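Local coordinates for hypothetical leucine rich repeat protein (Pseudoflavonifractor capillosus, PDB 4OJU) that is of unknown function but, as the leucine-rich repeat part of a longer, probably surface-attached protein that binds magnesium, probably binds other proteins, at residues G12-F16 with L26-D30. Numbering follows the deposited sequence.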
loop_
_atom_site.group_PDB
_atom_site.type_symbol
_atom_site.label_atom_id
_atom_site.label_comp_id
_atom_site.label_asym_id
_atom_site.label_seq_id
_atom_site.Cartn_x
_atom_site.Cartn_y
_atom_site.Cartn_z
ATOM N N GLY A 12 2.474 -3.691 36.519
ATOM C CA GLY A 12 3.293 -4.664 35.799
ATOM C C GLY A 12 3.976 -4.013 34.605
ATOM O O GLY A 12 4.693 -3.021 34.783
ATOM N N PRO A 13 3.712 -4.465 33.351
ATOM C CA PRO A 13 4.390 -3.849 32.201
ATOM C C PRO A 13 3.722 -2.560 31.703
ATOM O O PRO A 13 4.234 -1.918 30.789
ATOM C CB PRO A 13 4.300 -4.941 31.134
ATOM C CG PRO A 13 2.980 -5.589 31.405
ATOM C CD PRO A 13 2.865 -5.600 32.929
ATOM N N TYR A 14 2.578 -2.189 32.295
ATOM C CA TYR A 14 1.813 -1.031 31.834
ATOM C C TYR A 14 2.060 0.238 32.616
ATOM O O TYR A 14 2.002 0.232 33.854
ATOM C CB TYR A 14 0.309 -1.336 31.928
ATOM C CG TYR A 14 -0.113 -2.574 31.188
ATOM C CD1 TYR A 14 -0.161 -2.597 29.798
ATOM C CD2 TYR A 14 -0.464 -3.734 31.875
ATOM C CE1 TYR A 14 -0.549 -3.741 29.106
ATOM C CE2 TYR A 14 -0.840 -4.887 31.194
ATOM C CZ TYR A 14 -0.894 -4.878 29.809
ATOM O OH TYR A 14 -1.250 -6.000 29.116
ATOM N N THR A 15 2.266 1.342 31.891
ATOM C CA THR A 15 2.328 2.676 32.495
ATOM C C THR A 15 1.038 3.388 32.139
ATOM O O THR A 15 0.682 3.419 30.971
ATOM C CB THR A 15 3.542 3.506 32.025
ATOM O OG1 THR A 15 4.731 2.739 32.142
ATOM C CG2 THR A 15 3.659 4.835 32.782
ATOM N N PHE A 16 0.369 3.988 33.126
ATOM C CA PHE A 16 -0.839 4.756 32.883
ATOM C C PHE A 16 -0.706 6.155 33.379
ATOM O O PHE A 16 -0.133 6.378 34.461
ATOM C CB PHE A 16 -2.056 4.139 33.595
ATOM C CG PHE A 16 -2.407 2.747 33.187
ATOM C CD1 PHE A 16 -3.241 2.511 32.094
ATOM C CD2 PHE A 16 -1.909 1.659 33.889
ATOM C CE1 PHE A 16 -3.550 1.205 31.704
ATOM C CE2 PHE A 16 -2.238 0.367 33.517
ATOM C CZ PHE A 16 -3.052 0.141 32.421
ATOM N N LEU A 26 -3.255 4.535 28.643
ATOM C CA LEU A 26 -2.159 3.566 28.667
ATOM C C LEU A 26 -1.050 4.208 27.840
ATOM O O LEU A 26 -1.189 4.323 26.617
ATOM C CB LEU A 26 -2.603 2.197 28.100
ATOM C CG LEU A 26 -1.663 0.994 28.350
ATOM C CD1 LEU A 26 -2.391 -0.296 28.152
ATOM C CD2 LEU A 26 -0.439 1.001 27.422
ATOM N N THR A 27 0.005 4.706 28.502
ATOM C CA THR A 27 1.055 5.429 27.765
ATOM C C THR A 27 2.213 4.579 27.293
ATOM O O THR A 27 2.850 4.944 26.300
ATOM C CB THR A 27 1.595 6.596 28.599
ATOM O OG1 THR A 27 2.158 6.087 29.808
ATOM C CG2 THR A 27 0.530 7.644 28.905
ATOM N N ARG A 28 2.516 3.470 27.997
ATOM C CA ARG A 28 3.649 2.628 27.611
ATOM C C ARG A 28 3.513 1.179 28.073
ATOM O O ARG A 28 3.040 0.919 29.175
ATOM C CB ARG A 28 4.957 3.212 28.201
ATOM C CG ARG A 28 6.223 2.637 27.544
ATOM C CD ARG A 28 7.522 3.037 28.237
ATOM N NE ARG A 28 8.054 2.069 29.206
ATOM C CZ ARG A 28 8.236 2.310 30.507
ATOM N NH1 ARG A 28 7.924 3.494 31.021
ATOM N NH2 ARG A 28 8.722 1.369 31.302
ATOM N N TYR A 29 3.993 0.248 27.228
ATOM C CA TYR A 29 4.085 -1.172 27.515
ATOM C C TYR A 29 5.567 -1.511 27.569
ATOM O O TYR A 29 6.283 -1.296 26.589
ATOM C CB TYR A 29 3.365 -2.000 26.464
ATOM C CG TYR A 29 3.447 -3.491 26.696
ATOM C CD1 TYR A 29 2.581 -4.128 27.588
ATOM C CD2 TYR A 29 4.337 -4.278 25.974
ATOM C CE1 TYR A 29 2.583 -5.513 27.733
ATOM C CE2 TYR A 29 4.371 -5.663 26.132
ATOM C CZ TYR A 29 3.471 -6.279 26.990
ATOM O OH TYR A 29 3.459 -7.646 27.114
ATOM N N ASP A 30 6.019 -2.016 28.712
ATOM C CA ASP A 30 7.417 -2.361 28.902
ATOM C C ASP A 30 7.550 -3.876 28.839
ATOM O O ASP A 30 7.225 -4.573 29.795
ATOM C CB ASP A 30 7.951 -1.798 30.233
ATOM C CG ASP A 30 9.436 -2.021 30.503
ATOM O OD1 ASP A 30 10.061 -2.852 29.796
ATOM O OD2 ASP A 30 9.974 -1.358 31.412
#
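The ring of Tyr14 lies between Tyr29 and Leu26 of the facing strand. Its CE1 comes 3.5 Å from Tyr29 CD1, meeting that ring at its edge, and the two planes are inclined at 54°, neither stacked nor perpendicular. Pro13 CG lies over the face on the Tyr29 side, offset toward the rim; from the opposite side of the plane Leu26 CD1, in one of two conformers, approaches Tyr14 CD1 obliquely (3.6 Å). Tyr29 CG is turned anti to its backbone N (chi1 179°), which brings CE1 within 3.7 Å of Pro13 CG; Phe63 stacks on the same ring. Next to Tyr14, the flat Phe16 ring places CE1 3.9 Å from Leu26 CG in that conformer, a branched side chain suited to filling the space between two rings. Were Tyr14 cut back to an alanine, a gap would probably open between Leu26 and Tyr29, and Tyr29 would lose the aromatic neighbour at its edge. Tyr14, Phe16, Leu26 and Tyr29 share one face of an antiparallel hairpin, strands 14-19 and 24-29, set at the N-terminal end of the leucine-rich repeat stack. A classic beta bulge interrupts it: Thr27 and Arg28 both face Thr15, whose O accepts Thr27 N at 2.9 Å and, weakly, Arg28 N. On the other face the beta-branched Thr15 hydrogen-bonds Gln10 through OG1. One conformer of Arg28, bent at chi3 (96°), swings NH2 to Asp30 OD2 at 3.0 Å, a salt bridge meeting the carboxylate from above its plane; Asp30 OD1 bonds Ser32.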